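Long-range contacts in receptor-like protein kinase ANXUR1 (Arabidopsis thaliana, PDB 6FIG), which is a plant receptor kinase of the malectin-like family involved in reproduction, whose tandem malectin-like ectodomain probably senses signals outside the cell: residues A[5-10]-A[52-57]; A[78-83]-A[151-156]; A[296-301]-A[350-355]. One frame throughout, in Å; residues are numbered along the deposited sequence.

Contact 1: A[5-10]-A[52-57]; sequences ALSCGT and YMTARI. With CA (calcium ion), chain I; EDO (1,2-ethanediol), chain J.
Thr54 and Ser7 meet across a calcium ion. Thr54 chelates it through two atoms, OG1 and its own carbonyl O, each 2.4 Å from the metal; the hydroxyl can reach back because it sits between the backbone N and the carbonyl carbon (chi1 46°). From the other segment come Ser7 OG, 2.6 Å from the calcium, and the carbonyl O of Cys8 at 2.5 Å. Pro51 O and Asn154 O complete the six protein ligands. The ion probably offsets the repulsion between oxygens such as Cys8 O and Thr54 O, 3.1 Å apart, and pins the end of strand 4-7 to strand 54-58 within the malectin-like domain. Thr10 lays its methyl CG2 against Thr54 OG1, the side chains crossing at about a right angle. Behind these ligands a type II turn from Ser7 to Thr10 shapes the segment, and Thr10 OG1 ties it off by donating to Ser7 O at 2.7 Å. Gly9 CA approaches Ala55 O at 3.4 Å in a CA-H...O contact. Cys8 CB packs on Arg56 CB, while the Arg56 guanidinium salt-bridges Asp25. Strand 151-161 is the shared neighbour, pairing antiparallel with both strand 4-7 and strand 54-58.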
ATOM      1  N   ALA A   5     -10.390   1.264   5.441  1.00 25.79           N
ATOM      2  CA  ALA A   5     -10.432   0.269   6.490  1.00 25.48           C
ATOM      3  C   ALA A   5     -11.063   0.997   7.676  1.00 25.97           C
ATOM      4  O   ALA A   5     -10.412   1.826   8.342  1.00 27.72           O
ATOM      5  CB  ALA A   5      -9.054  -0.237   6.828  1.00 25.80           C
ATOM      6  N   LEU A   6     -12.348   0.727   7.885  1.00 25.71           N
ATOM      7  CA  LEU A   6     -13.154   1.414   8.885  1.00 26.62           C
ATOM      8  C   LEU A   6     -13.336   0.521  10.095  1.00 27.69           C
ATOM      9  O   LEU A   6     -13.841  -0.602   9.973  1.00 26.38           O
ATOM     10  CB  LEU A   6     -14.517   1.771   8.321  1.00 26.41           C
ATOM     11  CG  LEU A   6     -14.551   2.484   6.972  1.00 26.15           C
ATOM     12  CD1 LEU A   6     -15.986   2.739   6.558  1.00 26.18           C
ATOM     13  CD2 LEU A   6     -13.733   3.776   7.027  1.00 27.25           C
ATOM     14  N   SER A   7     -12.904   0.997  11.261  1.00 29.01           N
ATOM     15  CA  SER A   7     -13.164   0.266  12.492  1.00 29.99           C
ATOM     16  C   SER A   7     -14.400   0.895  13.091  1.00 30.47           C
ATOM     17  O   SER A   7     -14.366   2.041  13.562  1.00 31.68           O
ATOM     18  CB  SER A   7     -11.998   0.321  13.473  1.00 31.41           C
ATOM     19  OG  SER A   7     -12.319  -0.479  14.611  1.00 31.99           O
ATOM     20  N   CYS A   8     -15.506   0.167  13.023  1.00 29.66           N
ATOM     21  CA  CYS A   8     -16.786   0.704  13.397  1.00 30.90           C
ATOM     22  C   CYS A   8     -16.844   0.846  14.911  1.00 31.97           C
ATOM     23  O   CYS A   8     -16.377  -0.038  15.632  1.00 32.47           O
ATOM     24  CB  CYS A   8     -17.884  -0.208  12.881  1.00 30.77           C
ATOM     25  SG  CYS A   8     -17.682  -0.467  11.112  1.00 30.81           S
ATOM     26  N   GLY A   9     -17.353   1.982  15.357  1.00 33.72           N
ATOM     27  CA  GLY A   9     -17.480   2.285  16.779  1.00 35.57           C
ATOM     28  C   GLY A   9     -16.279   2.960  17.416  1.00 37.59           C
ATOM     29  O   GLY A   9     -16.257   3.146  18.636  1.00 38.77           O
ATOM     30  N   THR A  10     -15.277   3.329  16.620  1.00 37.28           N
ATOM     31  CA  THR A  10     -14.109   4.058  17.123  1.00 38.77           C
ATOM     32  C   THR A  10     -14.257   5.534  16.818  1.00 39.47           C
ATOM     33  O   THR A  10     -15.039   5.935  15.954  1.00 38.34           O
ATOM     34  CB  THR A  10     -12.785   3.545  16.503  1.00 38.97           C
ATOM     35  OG1 THR A  10     -12.826   3.656  15.073  1.00 37.45           O
ATOM     36  CG2 THR A  10     -12.519   2.097  16.883  1.00 38.71           C
ATOM     37  N   TYR A  52     -11.801  -5.479  16.238  1.00 34.61           N
ATOM     38  CA  TYR A  52     -12.777  -6.382  16.856  1.00 34.80           C
ATOM     39  C   TYR A  52     -13.432  -5.929  18.168  1.00 35.88           C
ATOM     40  O   TYR A  52     -14.576  -6.296  18.405  1.00 36.39           O
ATOM     41  CB  TYR A  52     -12.159  -7.769  17.057  1.00 35.45           C
ATOM     42  CG  TYR A  52     -11.696  -8.410  15.771  1.00 34.77           C
ATOM     43  CD1 TYR A  52     -12.616  -8.910  14.851  1.00 33.93           C
ATOM     44  CD2 TYR A  52     -10.335  -8.506  15.467  1.00 35.13           C
ATOM     45  CE1 TYR A  52     -12.193  -9.495  13.669  1.00 33.34           C
ATOM     46  CE2 TYR A  52      -9.906  -9.094  14.286  1.00 34.38           C
ATOM     47  CZ  TYR A  52     -10.835  -9.589  13.400  1.00 33.28           C
ATOM     48  OH  TYR A  52     -10.427 -10.151  12.217  1.00 32.62           O
ATOM     49  N   MET A  53     -12.739  -5.158  19.013  1.00 37.11           N
ATOM     50  CA  MET A  53     -13.278  -4.820  20.332  1.00 38.87           C
ATOM     51  C   MET A  53     -14.277  -3.671  20.321  1.00 38.07           C
ATOM     52  O   MET A  53     -14.864  -3.371  21.352  1.00 38.46           O
ATOM     53  CB  MET A  53     -12.150  -4.530  21.334  1.00 41.57           C
ATOM     54  CG  MET A  53     -11.381  -5.783  21.715  1.00 43.09           C
ATOM     55  SD  MET A  53     -12.382  -7.000  22.605  1.00 44.46           S
ATOM     56  CE  MET A  53     -12.517  -6.247  24.219  1.00 47.29           C
ATOM     57  N   THR A  54     -14.480  -3.039  19.171  1.00 35.19           N
ATOM     58  CA  THR A  54     -15.419  -1.942  19.052  1.00 34.51           C
ATOM     59  C   THR A  54     -16.405  -2.273  17.960  1.00 32.57           C
ATOM     60  O   THR A  54     -16.028  -2.846  16.949  1.00 31.31           O
ATOM     61  CB  THR A  54     -14.680  -0.651  18.697  1.00 34.95           C
ATOM     62  OG1 THR A  54     -13.745  -0.925  17.630  1.00 33.98           O
ATOM     63  CG2 THR A  54     -13.949  -0.133  19.911  1.00 37.04           C
ATOM     64  N   ALA A  55     -17.662  -1.894  18.154  1.00 32.44           N
ATOM     65  CA  ALA A  55     -18.697  -2.162  17.176  1.00 30.96           C
ATOM     66  C   ALA A  55     -19.616  -0.982  17.057  1.00 30.88           C
ATOM     67  O   ALA A  55     -19.648  -0.111  17.920  1.00 31.63           O
ATOM     68  CB  ALA A  55     -19.482  -3.410  17.563  1.00 31.33           C
ATOM     69  N   ARG A  56     -20.346  -0.956  15.953  1.00 30.02           N
ATOM     70  CA  ARG A  56     -21.520  -0.128  15.836  1.00 30.65           C
ATOM     71  C   ARG A  56     -22.713  -1.083  15.904  1.00 30.52           C
ATOM     72  O   ARG A  56     -22.687  -2.141  15.283  1.00 29.20           O
ATOM     73  CB  ARG A  56     -21.500   0.627  14.514  1.00 29.99           C
ATOM     74  CG  ARG A  56     -22.620   1.636  14.406  1.00 31.08           C
ATOM     75  CD  ARG A  56     -22.439   2.586  13.249  1.00 31.02           C
ATOM     76  NE  ARG A  56     -21.298   3.477  13.449  1.00 31.74           N
ATOM     77  CZ  ARG A  56     -21.272   4.553  14.230  1.00 33.77           C
ATOM     78  NH1 ARG A  56     -22.327   4.928  14.955  1.00 35.04           N
ATOM     79  NH2 ARG A  56     -20.148   5.264  14.286  1.00 35.21           N
ATOM     80  N   ILE A  57     -23.758  -0.683  16.617  1.00 31.83           N
ATOM     81  CA  ILE A  57     -24.940  -1.512  16.841  1.00 32.33           C
ATOM     82  C   ILE A  57     -26.140  -0.819  16.177  1.00 32.36           C
ATOM     83  O   ILE A  57     -26.359   0.372  16.399  1.00 32.54           O
ATOM     84  CB  ILE A  57     -25.239  -1.669  18.346  1.00 35.08           C
ATOM     85  CG1 ILE A  57     -23.980  -2.076  19.144  1.00 35.75           C
ATOM     86  CG2 ILE A  57     -26.348  -2.698  18.568  1.00 36.21           C
ATOM     87  CD1 ILE A  57     -23.370  -3.399  18.755  1.00 35.89           C
TER
HETATM   88 CA    CA I 502     -14.489  -1.705  15.484  1.00 43.55          CA
HETATM   89  C1  EDO J 510      -6.980   4.304   6.773  1.00 47.60           C
HETATM   90  O1  EDO J 510      -7.475   3.609   7.921  1.00 48.59           O
HETATM   91  C2  EDO J 510      -7.783   3.791   5.592  1.00 45.00           C
HETATM   92  O2  EDO J 510      -9.183   3.898   5.851  1.00 40.05           O

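Contact 2: A[78-83]-A[151-156]; sequences LYFYPS and AFINGI. With CA (calcium ion), chain I.
Asn154 turns its CG anti to its own carbonyl carbon, and a chi2 of 88° sets the amide so that OD1 meets the backbone N of Tyr81 at 2.7 Å. That N-H arrives from well above the carbonyl plane, so it does not use a lone pair. Phe152 takes the less usual torsion, CG between backbone N and carbonyl carbon (chi1 74°), and so offers a ring face to the edge of Phe80. The result is a T-shaped stack, centroids of the Phe80 and Phe152 rings 5.7 Å apart and planes at 73°. Phe152 O lies in the plane of the Phe80 ring at its edge, 3.3 Å from CE1, and is buried without a hydrogen-bonding partner. Ile153 CD1 packs on Phe80 CE1 at 3.7 Å and also touches Leu78 CB. In the backbone, Tyr79 faces both Asn154 and Gly155, a classic beta bulge: Tyr79 O accepts from Asn154 N at 2.9 Å and weakly from Gly155 N, while Tyr79 N donates to Gly155 O. The bulge presents the Asn154 carbonyl O to the calcium ion, and Tyr85 OH hydrogen-bonds to Asn154 ND2, steadying the other end of the amide. Strand 73-80 is flanked by strands 122-128 and 151-161, while helix 110-117 packs against Pro82 and Phe152.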
ATOM      1  N   LEU A  78     -16.160  -7.686   5.777  1.00 20.82           N
ATOM      2  CA  LEU A  78     -16.985  -7.390   6.941  1.00 21.40           C
ATOM      3  C   LEU A  78     -16.421  -8.187   8.112  1.00 22.19           C
ATOM      4  O   LEU A  78     -16.283  -9.417   8.026  1.00 21.97           O
ATOM      5  CB  LEU A  78     -18.432  -7.792   6.683  1.00 21.96           C
ATOM      6  CG  LEU A  78     -19.068  -7.159   5.442  1.00 21.95           C
ATOM      7  CD1 LEU A  78     -20.462  -7.680   5.255  1.00 22.56           C
ATOM      8  CD2 LEU A  78     -19.089  -5.636   5.521  1.00 22.79           C
ATOM      9  N   TYR A  79     -16.082  -7.485   9.193  1.00 22.83           N
ATOM     10  CA  TYR A  79     -15.465  -8.074  10.388  1.00 24.27           C
ATOM     11  C   TYR A  79     -16.495  -8.132  11.507  1.00 25.11           C
ATOM     12  O   TYR A  79     -17.119  -7.108  11.823  1.00 25.81           O
ATOM     13  CB  TYR A  79     -14.278  -7.226  10.866  1.00 25.00           C
ATOM     14  CG  TYR A  79     -13.076  -7.203   9.934  1.00 25.19           C
ATOM     15  CD1 TYR A  79     -13.123  -6.581   8.692  1.00 24.31           C
ATOM     16  CD2 TYR A  79     -11.876  -7.806  10.317  1.00 26.13           C
ATOM     17  CE1 TYR A  79     -12.022  -6.575   7.841  1.00 23.99           C
ATOM     18  CE2 TYR A  79     -10.757  -7.792   9.485  1.00 26.17           C
ATOM     19  CZ  TYR A  79     -10.831  -7.172   8.254  1.00 25.60           C
ATOM     20  OH  TYR A  79      -9.704  -7.181   7.454  1.00 26.32           O
ATOM     21  N   PHE A  80     -16.631  -9.301  12.118  1.00 25.65           N
ATOM     22  CA  PHE A  80     -17.574  -9.512  13.203  1.00 26.82           C
ATOM     23  C   PHE A  80     -16.914 -10.188  14.400  1.00 28.31           C
ATOM     24  O   PHE A  80     -16.180 -11.164  14.245  1.00 28.02           O
ATOM     25  CB  PHE A  80     -18.705 -10.404  12.722  1.00 26.83           C
ATOM     26  CG  PHE A  80     -19.467  -9.856  11.555  1.00 25.63           C
ATOM     27  CD1 PHE A  80     -20.367  -8.827  11.725  1.00 25.59           C
ATOM     28  CD2 PHE A  80     -19.281 -10.381  10.267  1.00 24.22           C
ATOM     29  CE1 PHE A  80     -21.080  -8.334  10.639  1.00 24.82           C
ATOM     30  CE2 PHE A  80     -19.992  -9.890   9.190  1.00 24.02           C
ATOM     31  CZ  PHE A  80     -20.898  -8.869   9.374  1.00 24.45           C
ATOM     32  N   TYR A  81     -17.198  -9.662  15.585  1.00 29.54           N
ATOM     33  CA  TYR A  81     -16.746 -10.240  16.852  1.00 31.81           C
ATOM     34  C   TYR A  81     -17.974 -10.349  17.773  1.00 33.33           C
ATOM     35  O   TYR A  81     -18.305  -9.382  18.450  1.00 34.73           O
ATOM     36  CB  TYR A  81     -15.672  -9.349  17.475  1.00 33.18           C
ATOM     37  CG  TYR A  81     -15.198  -9.827  18.826  1.00 34.94           C
ATOM     38  CD1 TYR A  81     -14.638 -11.089  18.969  1.00 36.06           C
ATOM     39  CD2 TYR A  81     -15.300  -9.020  19.956  1.00 36.76           C
ATOM     40  CE1 TYR A  81     -14.203 -11.542  20.211  1.00 38.42           C
ATOM     41  CE2 TYR A  81     -14.863  -9.461  21.204  1.00 39.32           C
ATOM     42  CZ  TYR A  81     -14.312 -10.724  21.322  1.00 39.80           C
ATOM     43  OH  TYR A  81     -13.888 -11.151  22.574  1.00 43.81           O
ATOM     44  N   PRO A  82     -18.665 -11.510  17.774  1.00 34.59           N
ATOM     45  CA  PRO A  82     -19.834 -11.621  18.646  1.00 36.92           C
ATOM     46  C   PRO A  82     -19.445 -11.552  20.115  1.00 38.95           C
ATOM     47  O   PRO A  82     -18.536 -12.251  20.553  1.00 40.80           O
ATOM     48  CB  PRO A  82     -20.445 -12.982  18.282  1.00 37.45           C
ATOM     49  CG  PRO A  82     -19.397 -13.723  17.543  1.00 36.39           C
ATOM     50  CD  PRO A  82     -18.474 -12.713  16.941  1.00 34.99           C
ATOM     51  N   SER A  83     -20.133 -10.684  20.851  1.00 39.50           N
ATOM     52  CA  SER A  83     -19.906 -10.474  22.288  1.00 41.49           C
ATOM     53  C   SER A  83     -21.102  -9.705  22.834  1.00 42.48           C
ATOM     54  O   SER A  83     -22.041  -9.405  22.095  1.00 40.74           O
ATOM     55  CB  SER A  83     -18.623  -9.670  22.522  1.00 41.80           C
ATOM     56  OG  SER A  83     -18.311  -9.571  23.903  1.00 44.86           O
ATOM     57  N   ALA A 151     -28.528  -5.697  14.473  1.00 30.95           N
ATOM     58  CA  ALA A 151     -27.352  -5.919  13.626  1.00 29.28           C
ATOM     59  C   ALA A 151     -26.156  -5.275  14.288  1.00 29.18           C
ATOM     60  O   ALA A 151     -26.284  -4.364  15.106  1.00 29.82           O
ATOM     61  CB  ALA A 151     -27.590  -5.355  12.237  1.00 28.73           C
ATOM     62  N   PHE A 152     -24.972  -5.741  13.932  1.00 28.28           N
ATOM     63  CA  PHE A 152     -23.746  -5.127  14.419  1.00 28.55           C
ATOM     64  C   PHE A 152     -22.662  -5.330  13.399  1.00 26.85           C
ATOM     65  O   PHE A 152     -22.767  -6.193  12.512  1.00 26.12           O
ATOM     66  CB  PHE A 152     -23.327  -5.679  15.801  1.00 29.48           C
ATOM     67  CG  PHE A 152     -22.763  -7.064  15.769  1.00 29.51           C
ATOM     68  CD1 PHE A 152     -23.594  -8.170  15.610  1.00 30.16           C
ATOM     69  CD2 PHE A 152     -21.395  -7.277  15.879  1.00 29.71           C
ATOM     70  CE1 PHE A 152     -23.072  -9.454  15.560  1.00 30.35           C
ATOM     71  CE2 PHE A 152     -20.867  -8.555  15.832  1.00 29.80           C
ATOM     72  CZ  PHE A 152     -21.700  -9.646  15.669  1.00 30.06           C
ATOM     73  N   ILE A 153     -21.627  -4.513  13.519  1.00 26.50           N
ATOM     74  CA  ILE A 153     -20.469  -4.594  12.621  1.00 25.75           C
ATOM     75  C   ILE A 153     -19.263  -4.068  13.396  1.00 26.31           C
ATOM     76  O   ILE A 153     -19.368  -3.070  14.113  1.00 27.50           O
ATOM     77  CB  ILE A 153     -20.725  -3.781  11.317  1.00 25.04           C
ATOM     78  CG1 ILE A 153     -19.551  -3.874  10.327  1.00 24.63           C
ATOM     79  CG2 ILE A 153     -21.073  -2.321  11.619  1.00 25.88           C
ATOM     80  CD1 ILE A 153     -19.357  -5.244   9.698  1.00 24.21           C
ATOM     81  N   ASN A 154     -18.123  -4.737  13.262  1.00 25.46           N
ATOM     82  CA  ASN A 154     -16.889  -4.282  13.918  1.00 27.00           C
ATOM     83  C   ASN A 154     -15.925  -3.577  12.981  1.00 26.37           C
ATOM     84  O   ASN A 154     -15.219  -2.643  13.383  1.00 27.05           O
ATOM     85  CB  ASN A 154     -16.191  -5.445  14.590  1.00 27.78           C
ATOM     86  CG  ASN A 154     -17.064  -6.101  15.631  1.00 28.86           C
ATOM     87  OD1 ASN A 154     -17.827  -7.006  15.310  1.00 28.35           O
ATOM     88  ND2 ASN A 154     -16.976  -5.631  16.873  1.00 29.95           N
ATOM     89  N   GLY A 155     -15.916  -3.999  11.722  1.00 25.57           N
ATOM     90  CA  GLY A 155     -15.022  -3.425  10.738  1.00 25.27           C
ATOM     91  C   GLY A 155     -15.522  -3.607   9.326  1.00 24.20           C
ATOM     92  O   GLY A 155     -16.185  -4.601   9.013  1.00 23.07           O
ATOM     93  N   ILE A 156     -15.198  -2.636   8.486  1.00 23.98           N
ATOM     94  CA  ILE A 156     -15.523  -2.690   7.056  1.00 23.31           C
ATOM     95  C   ILE A 156     -14.287  -2.300   6.257  1.00 23.10           C
ATOM     96  O   ILE A 156     -13.703  -1.271   6.532  1.00 22.61           O
ATOM     97  CB  ILE A 156     -16.698  -1.753   6.695  1.00 24.01           C
ATOM     98  CG1 ILE A 156     -17.960  -2.149   7.460  1.00 24.74           C
ATOM     99  CG2 ILE A 156     -16.970  -1.783   5.194  1.00 23.81           C
ATOM    100  CD1 ILE A 156     -19.115  -1.177   7.309  1.00 25.49           C
TER
HETATM  101 CA    CA I 502     -14.489  -1.705  15.484  1.00 43.55          CA

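Contact 3: A[296-301]-A[350-355]; sequences QKVFNI and TPSTFG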
ATOM      1  N   GLN A 296       7.716 -35.413 -16.064  1.00 26.21           N
ATOM      2  CA  GLN A 296       8.349 -35.855 -14.854  1.00 26.85           C
ATOM      3  C   GLN A 296       7.347 -36.131 -13.765  1.00 26.67           C
ATOM      4  O   GLN A 296       7.464 -37.132 -13.086  1.00 26.61           O
ATOM      5  CB  GLN A 296       9.413 -34.867 -14.402  1.00 27.19           C
ATOM      6  CG  GLN A 296      10.652 -34.903 -15.288  1.00 28.41           C
ATOM      7  CD  GLN A 296      11.775 -34.092 -14.707  1.00 29.74           C
ATOM      8  OE1 GLN A 296      11.638 -32.883 -14.586  1.00 29.14           O
ATOM      9  NE2 GLN A 296      12.891 -34.745 -14.341  1.00 31.14           N
ATOM     10  N   LYS A 297       6.382 -35.227 -13.581  1.00 25.99           N
ATOM     11  CA  LYS A 297       5.312 -35.383 -12.594  1.00 26.24           C
ATOM     12  C   LYS A 297       3.993 -35.073 -13.280  1.00 25.36           C
ATOM     13  O   LYS A 297       3.819 -33.984 -13.831  1.00 25.32           O
ATOM     14  CB  LYS A 297       5.529 -34.473 -11.405  1.00 26.99           C
ATOM     15  CG  LYS A 297       4.398 -34.476 -10.382  1.00 28.29           C
ATOM     16  CD  LYS A 297       4.759 -33.655  -9.148  1.00 30.33           C
ATOM     17  CE  LYS A 297       4.896 -32.172  -9.458  1.00 31.98           C
ATOM     18  NZ  LYS A 297       5.669 -31.483  -8.406  1.00 33.74           N
ATOM     19  N   VAL A 298       3.101 -36.050 -13.253  1.00 24.37           N
ATOM     20  CA  VAL A 298       1.862 -36.017 -14.015  1.00 23.53           C
ATOM     21  C   VAL A 298       0.797 -36.632 -13.129  1.00 22.94           C
ATOM     22  O   VAL A 298       0.982 -37.728 -12.601  1.00 23.11           O
ATOM     23  CB  VAL A 298       2.031 -36.798 -15.330  1.00 25.04           C
ATOM     24  CG1 VAL A 298       0.782 -36.768 -16.158  1.00 25.80           C
ATOM     25  CG2 VAL A 298       3.204 -36.248 -16.135  1.00 25.41           C
ATOM     26  N   PHE A 299      -0.316 -35.922 -12.945  1.00 21.73           N
ATOM     27  CA  PHE A 299      -1.272 -36.316 -11.918  1.00 22.11           C
ATOM     28  C   PHE A 299      -2.707 -36.013 -12.259  1.00 22.21           C
ATOM     29  O   PHE A 299      -3.001 -35.060 -13.006  1.00 22.00           O
ATOM     30  CB  PHE A 299      -0.898 -35.728 -10.547  1.00 22.04           C
ATOM     31  CG  PHE A 299      -0.696 -34.241 -10.522  1.00 21.27           C
ATOM     32  CD1 PHE A 299       0.495 -33.674 -10.912  1.00 21.25           C
ATOM     33  CD2 PHE A 299      -1.692 -33.410  -9.988  1.00 21.01           C
ATOM     34  CE1 PHE A 299       0.688 -32.307 -10.847  1.00 21.28           C
ATOM     35  CE2 PHE A 299      -1.493 -32.048  -9.921  1.00 20.48           C
ATOM     36  CZ  PHE A 299      -0.295 -31.500 -10.352  1.00 20.48           C
ATOM     37  N   ASN A 300      -3.595 -36.816 -11.682  1.00 22.67           N
ATOM     38  CA  ASN A 300      -5.027 -36.671 -11.852  1.00 23.48           C
ATOM     39  C   ASN A 300      -5.564 -35.785 -10.752  1.00 23.22           C
ATOM     40  O   ASN A 300      -5.060 -35.811  -9.632  1.00 22.97           O
ATOM     41  CB  ASN A 300      -5.716 -38.026 -11.811  1.00 24.74           C
ATOM     42  CG  ASN A 300      -5.295 -38.937 -12.948  1.00 26.28           C
ATOM     43  OD1 ASN A 300      -5.103 -38.494 -14.085  1.00 27.19           O
ATOM     44  ND2 ASN A 300      -5.117 -40.209 -12.639  1.00 27.52           N
ATOM     45  N   ILE A 301      -6.583 -34.997 -11.085  1.00 22.90           N
ATOM     46  CA  ILE A 301      -7.216 -34.078 -10.128  1.00 22.52           C
ATOM     47  C   ILE A 301      -8.708 -34.319 -10.195  1.00 22.94           C
ATOM     48  O   ILE A 301      -9.289 -34.302 -11.293  1.00 23.55           O
ATOM     49  CB  ILE A 301      -6.937 -32.610 -10.465  1.00 21.84           C
ATOM     50  CG1 ILE A 301      -5.429 -32.320 -10.539  1.00 21.72           C
ATOM     51  CG2 ILE A 301      -7.605 -31.685  -9.444  1.00 21.96           C
ATOM     52  CD1 ILE A 301      -5.100 -30.883 -10.897  1.00 21.53           C
ATOM     53  N   THR A 350      -3.802 -37.569  -7.306  1.00 24.71           N
ATOM     54  CA  THR A 350      -3.109 -38.854  -7.258  1.00 25.80           C
ATOM     55  C   THR A 350      -2.297 -38.922  -8.546  1.00 24.91           C
ATOM     56  O   THR A 350      -2.655 -38.266  -9.519  1.00 24.23           O
ATOM     57  CB  THR A 350      -4.114 -40.032  -7.125  1.00 27.14           C
ATOM     58  OG1 THR A 350      -3.435 -41.275  -6.854  1.00 29.32           O
ATOM     59  CG2 THR A 350      -4.959 -40.201  -8.385  1.00 27.38           C
ATOM     60  N   PRO A 351      -1.225 -39.731  -8.579  1.00 24.97           N
ATOM     61  CA  PRO A 351      -0.443 -39.727  -9.817  1.00 24.64           C
ATOM     62  C   PRO A 351      -1.199 -40.355 -10.983  1.00 24.95           C
ATOM     63  O   PRO A 351      -2.017 -41.255 -10.791  1.00 25.63           O
ATOM     64  CB  PRO A 351       0.775 -40.615  -9.472  1.00 25.76           C
ATOM     65  CG  PRO A 351       0.788 -40.679  -7.984  1.00 26.15           C
ATOM     66  CD  PRO A 351      -0.639 -40.646  -7.587  1.00 26.24           C
ATOM     67  N   SER A 352      -0.880 -39.879 -12.184  1.00 24.72           N
ATOM     68  CA  SER A 352      -1.370 -40.496 -13.406  1.00 25.91           C
ATOM     69  C   SER A 352      -0.315 -41.488 -13.878  1.00 26.68           C
ATOM     70  O   SER A 352       0.893 -41.259 -13.732  1.00 26.43           O
ATOM     71  CB  SER A 352      -1.593 -39.439 -14.486  1.00 25.13           C
ATOM     72  OG  SER A 352      -1.932 -40.038 -15.733  1.00 26.65           O
ATOM     73  N   THR A 353      -0.774 -42.582 -14.464  1.00 28.46           N
ATOM     74  CA  THR A 353       0.131 -43.485 -15.157  1.00 29.40           C
ATOM     75  C   THR A 353       0.221 -43.179 -16.658  1.00 30.25           C
ATOM     76  O   THR A 353       1.022 -43.817 -17.375  1.00 30.67           O
ATOM     77  CB  THR A 353      -0.275 -44.949 -14.957  1.00 31.02           C
ATOM     78  OG1 THR A 353      -1.641 -45.121 -15.350  1.00 31.64           O
ATOM     79  CG2 THR A 353      -0.091 -45.349 -13.493  1.00 31.23           C
ATOM     80  N   PHE A 354      -0.605 -42.251 -17.140  1.00 29.64           N
ATOM     81  CA  PHE A 354      -0.658 -41.956 -18.560  1.00 31.39           C
ATOM     82  C   PHE A 354       0.674 -41.400 -19.057  1.00 31.08           C
ATOM     83  O   PHE A 354       1.211 -40.468 -18.477  1.00 30.18           O
ATOM     84  CB  PHE A 354      -1.774 -40.966 -18.870  1.00 32.00           C
ATOM     85  CG  PHE A 354      -1.883 -40.630 -20.332  1.00 33.46           C
ATOM     86  CD1 PHE A 354      -1.412 -39.409 -20.811  1.00 32.98           C
ATOM     87  CD2 PHE A 354      -2.414 -41.553 -21.232  1.00 35.66           C
ATOM     88  CE1 PHE A 354      -1.489 -39.110 -22.170  1.00 34.42           C
ATOM     89  CE2 PHE A 354      -2.497 -41.257 -22.591  1.00 36.52           C
ATOM     90  CZ  PHE A 354      -2.041 -40.031 -23.052  1.00 35.60           C
ATOM     91  N   GLY A 355       1.218 -42.012 -20.109  1.00 31.99           N
ATOM     92  CA  GLY A 355       2.429 -41.486 -20.753  1.00 32.24           C
ATOM     93  C   GLY A 355       3.743 -41.813 -20.059  1.00 32.31           C
ATOM     94  O   GLY A 355       4.784 -41.271 -20.436  1.00 32.15           O
TER
HETATM   95  O   HOH W   1      -4.470 -39.918 -16.301  1.00 27.40           O
HETATM   96  O   HOH W   2      -3.989 -42.387 -14.541  1.00 36.55           O
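Asn300 and Thr350 form a hydrogen-bonded antiparallel pair where strand 299-303 meets the end of strand 344-351, in a four-stranded sheet of the malectin-like fold. Asn300 N donates to Thr350 O at 2.8 Å, and Thr350 N answers to Asn300 O at 3.2 Å. Out along the Asn300 side chain, CB rests on the Thr350 methyl CG2 at 4.1 Å. CG, set opposite the carbonyl carbon (chi1 -63°), carries the amide over Ser352, whose CB it meets next. At the tip the two amide atoms part: OD1 accepts from a water that in turn accepts from Ser352 OG, while ND2 donates to a second water, which also takes the Thr353 N-H. Polar links between the amide and the departing loop run through these two waters, while CG rests directly on Ser352. That loop is shaped by an ST turn, Phe354 N donating to Ser352 OG at 2.9 Å. Thr350 OG1 bonds to Ser266 O, and the residue touches an N-acetylglucosamine of a bound glycan. Two residues back from Asn300, Val298 CG1 packs on Ser352 CB, and the last cross-link is Ser352 N to Val298 O, 2.9 Å long with 170° at the hydrogen.

From the N terminus, contact 1 closes first, bringing 52-57 back to 5-10 across a 41-residue loop. Contact 2 opens only afterwards and spans 67 residues; contact 3 follows with 48, so all three stand in series, with no nesting or crossing. Contacts 1 and 2 nevertheless merge in space, their centres about 7 Å apart: segment 151-156 lies beside 5-10, where Leu6 N probably bonds to Ile156 O and Cys8 N to Asn154 O, and one calcium ion draws on both. Contact 3 lies on the opposite side of the chain's centre, about 50 Å from contact 1 between centres, and ties two strands of a separate sheet near a glycan.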